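Local coordinates for pyocin sheath PA0622 (Pseudomonas aeruginosa, PDB 6PYT), which probably forms, in many copies, the contractile sheath around the tube of an R-type pyocin, a phage-tail-like bacteriocin, at residues E107-L115 / V139-L150. Sequence-based numbering, arbitrary orientation.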
ATOM      1  N   GLU B 107      78.123   5.343 -28.155  1.00 61.18           N
ATOM      2  CA  GLU B 107      76.675   5.212 -28.206  1.00 61.18           C
ATOM      3  C   GLU B 107      76.266   3.824 -28.689  1.00 61.18           C
ATOM      4  O   GLU B 107      77.083   3.023 -29.147  1.00 61.18           O
ATOM      5  CB  GLU B 107      76.063   6.273 -29.118  1.00 61.18           C
ATOM      6  N   ARG B 108      74.971   3.550 -28.590  1.00 56.86           N
ATOM      7  CA  ARG B 108      74.398   2.271 -28.980  1.00 56.86           C
ATOM      8  C   ARG B 108      73.511   2.488 -30.194  1.00 56.86           C
ATOM      9  O   ARG B 108      72.676   3.398 -30.198  1.00 56.86           O
ATOM     10  CB  ARG B 108      73.590   1.661 -27.838  1.00 56.86           C
ATOM     11  CG  ARG B 108      74.362   1.512 -26.553  1.00 56.86           C
ATOM     12  CD  ARG B 108      73.530   0.800 -25.506  1.00 56.86           C
ATOM     13  NE  ARG B 108      73.362  -0.600 -25.868  1.00 56.86           N
ATOM     14  CZ  ARG B 108      74.197  -1.563 -25.499  1.00 56.86           C
ATOM     15  NH1 ARG B 108      75.242  -1.276 -24.739  1.00 56.86           N
ATOM     16  NH2 ARG B 108      73.988  -2.815 -25.882  1.00 56.86           N
ATOM     17  N   THR B 109      73.698   1.666 -31.223  1.00 57.22           N
ATOM     18  CA  THR B 109      73.031   1.846 -32.502  1.00 57.22           C
ATOM     19  C   THR B 109      72.195   0.622 -32.847  1.00 57.22           C
ATOM     20  O   THR B 109      72.485  -0.492 -32.407  1.00 57.22           O
ATOM     21  CB  THR B 109      74.036   2.090 -33.626  1.00 57.22           C
ATOM     22  OG1 THR B 109      74.876   0.942 -33.768  1.00 57.22           O
ATOM     23  CG2 THR B 109      74.901   3.303 -33.323  1.00 57.22           C
ATOM     24  N   GLY B 110      71.159   0.838 -33.648  1.00 54.80           N
ATOM     25  CA  GLY B 110      70.373  -0.260 -34.168  1.00 54.80           C
ATOM     26  C   GLY B 110      69.387  -0.851 -33.190  1.00 54.80           C
ATOM     27  O   GLY B 110      68.663  -0.121 -32.509  1.00 54.80           O
ATOM     28  N   LEU B 111      69.336  -2.182 -33.129  1.00 53.72           N
ATOM     29  CA  LEU B 111      68.529  -2.846 -32.114  1.00 53.72           C
ATOM     30  C   LEU B 111      69.076  -2.603 -30.719  1.00 53.72           C
ATOM     31  O   LEU B 111      68.309  -2.579 -29.753  1.00 53.72           O
ATOM     32  CB  LEU B 111      68.461  -4.346 -32.388  1.00 53.72           C
ATOM     33  CG  LEU B 111      67.623  -4.827 -33.563  1.00 53.72           C
ATOM     34  CD1 LEU B 111      67.847  -6.305 -33.768  1.00 53.72           C
ATOM     35  CD2 LEU B 111      66.170  -4.552 -33.293  1.00 53.72           C
ATOM     36  N   GLN B 112      70.388  -2.395 -30.602  1.00 53.70           N
ATOM     37  CA  GLN B 112      71.038  -2.228 -29.312  1.00 53.70           C
ATOM     38  C   GLN B 112      70.619  -0.953 -28.602  1.00 53.70           C
ATOM     39  O   GLN B 112      70.785  -0.855 -27.385  1.00 53.70           O
ATOM     40  CB  GLN B 112      72.549  -2.234 -29.505  1.00 53.70           C
ATOM     41  CG  GLN B 112      73.060  -3.488 -30.156  1.00 53.70           C
ATOM     42  CD  GLN B 112      72.835  -4.700 -29.304  1.00 53.70           C
ATOM     43  OE1 GLN B 112      72.974  -4.649 -28.084  1.00 53.70           O
ATOM     44  NE2 GLN B 112      72.479  -5.807 -29.937  1.00 53.70           N
ATOM     45  N   ALA B 113      70.080   0.021 -29.333  1.00 52.49           N
ATOM     46  CA  ALA B 113      69.525   1.220 -28.725  1.00 52.49           C
ATOM     47  C   ALA B 113      68.202   0.968 -28.025  1.00 52.49           C
ATOM     48  O   ALA B 113      67.748   1.838 -27.279  1.00 52.49           O
ATOM     49  CB  ALA B 113      69.340   2.302 -29.782  1.00 52.49           C
ATOM     50  N   LEU B 114      67.563  -0.182 -28.246  1.00 51.00           N
ATOM     51  CA  LEU B 114      66.346  -0.493 -27.509  1.00 51.00           C
ATOM     52  C   LEU B 114      66.629  -0.882 -26.068  1.00 51.00           C
ATOM     53  O   LEU B 114      65.717  -0.844 -25.240  1.00 51.00           O
ATOM     54  CB  LEU B 114      65.574  -1.605 -28.206  1.00 51.00           C
ATOM     55  CG  LEU B 114      64.976  -1.214 -29.545  1.00 51.00           C
ATOM     56  CD1 LEU B 114      64.404  -2.429 -30.224  1.00 51.00           C
ATOM     57  CD2 LEU B 114      63.908  -0.191 -29.324  1.00 51.00           C
ATOM     58  N   LEU B 115      67.873  -1.242 -25.746  1.00 51.51           N
ATOM     59  CA  LEU B 115      68.273  -1.415 -24.358  1.00 51.51           C
ATOM     60  C   LEU B 115      68.334  -0.091 -23.616  1.00 51.51           C
ATOM     61  O   LEU B 115      68.347  -0.081 -22.382  1.00 51.51           O
ATOM     62  CB  LEU B 115      69.627  -2.103 -24.295  1.00 51.51           C
ATOM     63  CG  LEU B 115      69.605  -3.509 -24.863  1.00 51.51           C
ATOM     64  CD1 LEU B 115      71.010  -4.057 -24.942  1.00 51.51           C
ATOM     65  CD2 LEU B 115      68.725  -4.379 -23.997  1.00 51.51           C
ATOM     66  N   VAL B 139      69.953 -10.835 -38.066  1.00 50.78           N
ATOM     67  CA  VAL B 139      69.121  -9.914 -37.300  1.00 50.78           C
ATOM     68  C   VAL B 139      68.289 -10.677 -36.284  1.00 50.78           C
ATOM     69  O   VAL B 139      68.189 -10.281 -35.118  1.00 50.78           O
ATOM     70  CB  VAL B 139      68.238  -9.090 -38.251  1.00 50.78           C
ATOM     71  CG1 VAL B 139      67.246  -8.236 -37.483  1.00 50.78           C
ATOM     72  CG2 VAL B 139      69.095  -8.224 -39.132  1.00 50.78           C
ATOM     73  N   ALA B 140      67.738 -11.816 -36.690  1.00 49.59           N
ATOM     74  CA  ALA B 140      66.911 -12.626 -35.812  1.00 49.59           C
ATOM     75  C   ALA B 140      67.699 -13.321 -34.709  1.00 49.59           C
ATOM     76  O   ALA B 140      67.086 -13.871 -33.792  1.00 49.59           O
ATOM     77  CB  ALA B 140      66.150 -13.647 -36.644  1.00 49.59           C
ATOM     78  N   THR B 141      69.027 -13.325 -34.776  1.00 51.00           N
ATOM     79  CA  THR B 141      69.839 -13.714 -33.633  1.00 51.00           C
ATOM     80  C   THR B 141      70.132 -12.524 -32.726  1.00 51.00           C
ATOM     81  O   THR B 141      70.179 -12.678 -31.501  1.00 51.00           O
ATOM     82  CB  THR B 141      71.138 -14.361 -34.123  1.00 51.00           C
ATOM     83  OG1 THR B 141      70.817 -15.432 -35.016  1.00 51.00           O
ATOM     84  CG2 THR B 141      71.932 -14.944 -32.970  1.00 51.00           C
ATOM     85  N   ALA B 142      70.288 -11.329 -33.298  1.00 50.70           N
ATOM     86  CA  ALA B 142      70.381 -10.129 -32.478  1.00 50.70           C
ATOM     87  C   ALA B 142      69.057  -9.804 -31.810  1.00 50.70           C
ATOM     88  O   ALA B 142      69.047  -9.232 -30.717  1.00 50.70           O
ATOM     89  CB  ALA B 142      70.839  -8.945 -33.320  1.00 50.70           C
ATOM     90  N   MET B 143      67.940 -10.137 -32.458  1.00 50.26           N
ATOM     91  CA  MET B 143      66.641 -10.087 -31.794  1.00 50.26           C
ATOM     92  C   MET B 143      66.592 -11.064 -30.630  1.00 50.26           C
ATOM     93  O   MET B 143      66.002 -10.768 -29.589  1.00 50.26           O
ATOM     94  CB  MET B 143      65.539 -10.413 -32.800  1.00 50.26           C
ATOM     95  CG  MET B 143      65.314  -9.379 -33.880  1.00 50.26           C
ATOM     96  SD  MET B 143      64.390  -7.949 -33.350  1.00 50.26           S
ATOM     97  CE  MET B 143      62.749  -8.652 -33.377  1.00 50.26           C
ATOM     98  N   ASP B 144      67.220 -12.229 -30.792  1.00 49.65           N
ATOM     99  CA  ASP B 144      67.174 -13.286 -29.787  1.00 49.65           C
ATOM    100  C   ASP B 144      67.959 -12.900 -28.544  1.00 49.65           C
ATOM    101  O   ASP B 144      67.422 -12.908 -27.432  1.00 49.65           O
ATOM    102  CB  ASP B 144      67.730 -14.580 -30.384  1.00 49.65           C
ATOM    103  N   GLY B 145      69.243 -12.581 -28.713  1.00 51.43           N
ATOM    104  CA  GLY B 145      70.090 -12.249 -27.584  1.00 51.43           C
ATOM    105  C   GLY B 145      69.692 -10.982 -26.866  1.00 51.43           C
ATOM    106  O   GLY B 145      70.010 -10.827 -25.685  1.00 51.43           O
ATOM    107  N   LEU B 146      68.986 -10.082 -27.544  1.00 50.10           N
ATOM    108  CA  LEU B 146      68.490  -8.884 -26.892  1.00 50.10           C
ATOM    109  C   LEU B 146      67.143  -9.113 -26.228  1.00 50.10           C
ATOM    110  O   LEU B 146      66.834  -8.444 -25.243  1.00 50.10           O
ATOM    111  CB  LEU B 146      68.402  -7.743 -27.905  1.00 50.10           C
ATOM    112  CG  LEU B 146      68.335  -6.303 -27.416  1.00 50.10           C
ATOM    113  CD1 LEU B 146      69.089  -5.471 -28.403  1.00 50.10           C
ATOM    114  CD2 LEU B 146      66.926  -5.797 -27.328  1.00 50.10           C
ATOM    115  N   ALA B 147      66.339 -10.051 -26.729  1.00 49.00           N
ATOM    116  CA  ALA B 147      65.131 -10.429 -26.005  1.00 49.00           C
ATOM    117  C   ALA B 147      65.463 -11.191 -24.735  1.00 49.00           C
ATOM    118  O   ALA B 147      64.682 -11.169 -23.783  1.00 49.00           O
ATOM    119  CB  ALA B 147      64.213 -11.270 -26.886  1.00 49.00           C
ATOM    120  N   GLU B 148      66.605 -11.879 -24.707  1.00 49.71           N
ATOM    121  CA  GLU B 148      67.035 -12.542 -23.483  1.00 49.71           C
ATOM    122  C   GLU B 148      67.512 -11.529 -22.453  1.00 49.71           C
ATOM    123  O   GLU B 148      67.230 -11.671 -21.259  1.00 49.71           O
ATOM    124  CB  GLU B 148      68.134 -13.550 -23.798  1.00 49.71           C
ATOM    125  N   LYS B 149      68.225 -10.495 -22.901  1.00 51.58           N
ATOM    126  CA  LYS B 149      68.667  -9.436 -22.000  1.00 51.58           C
ATOM    127  C   LYS B 149      67.486  -8.622 -21.498  1.00 51.58           C
ATOM    128  O   LYS B 149      67.252  -8.517 -20.290  1.00 51.58           O
ATOM    129  CB  LYS B 149      69.673  -8.531 -22.715  1.00 51.58           C
ATOM    130  CG  LYS B 149      71.008  -9.182 -22.991  1.00 51.58           C
ATOM    131  CD  LYS B 149      71.900  -8.298 -23.842  1.00 51.58           C
ATOM    132  CE  LYS B 149      72.393  -7.105 -23.057  1.00 51.58           C
ATOM    133  NZ  LYS B 149      73.364  -6.290 -23.840  1.00 51.58           N
ATOM    134  N   LEU B 150      66.705  -8.067 -22.420  1.00 49.98           N
ATOM    135  CA  LEU B 150      65.634  -7.141 -22.089  1.00 49.98           C
ATOM    136  C   LEU B 150      64.411  -7.848 -21.520  1.00 49.98           C
ATOM    137  O   LEU B 150      63.475  -7.169 -21.085  1.00 49.98           O
ATOM    138  CB  LEU B 150      65.293  -6.342 -23.350  1.00 49.98           C
ATOM    139  CG  LEU B 150      64.485  -5.053 -23.390  1.00 49.98           C
ATOM    140  CD1 LEU B 150      65.221  -3.982 -22.653  1.00 49.98           C
ATOM    141  CD2 LEU B 150      64.323  -4.651 -24.821  1.00 49.98           C
TER
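Leu146 is the knob of this contact: it projects from the helix 139-150 into a hollow on the helix-like coil 111-115, between Leu111, Gln112 and Leu115, with Leu114 at its margin. Its CG lies anti to the backbone N (chi1 -161°), which points the branch at 111-115; the side chain slides past that of Gln112 in the opposite direction, its CD1 against the Leu111 carbonyl and 3.7 Å from Gln112 NE2. Leu115 meets it tip to tip, Leu115 CD2 lying 3.9 Å from Leu146 CG. In return, Leu111 enters the groove between Val139, Ala142 and Met143, one turn before Leu146: its CD1 comes within 4.0 Å of Ala142 CB, while its CD2 sits 3.8 Å from Met143 SD. Leu115 similarly fits between Leu146 and Leu150, and Lys149 crosses Leu115 at about a right angle, its NZ near Leu115 CD1. No hydrogen bond joins the segments. Within 107-115, Arg108 NE donates to Gln112 O at 3.0 Å (164°), from above the carbonyl plane. Leu114, Leu146 and Leu150 all touch Leu128. Helix 139-150 is the crossover helix between parallel strands 127-129 and 153-156 (beta-alpha-beta), and 107-115, preceding the first strand, packs against it in the subtilisin-like domain.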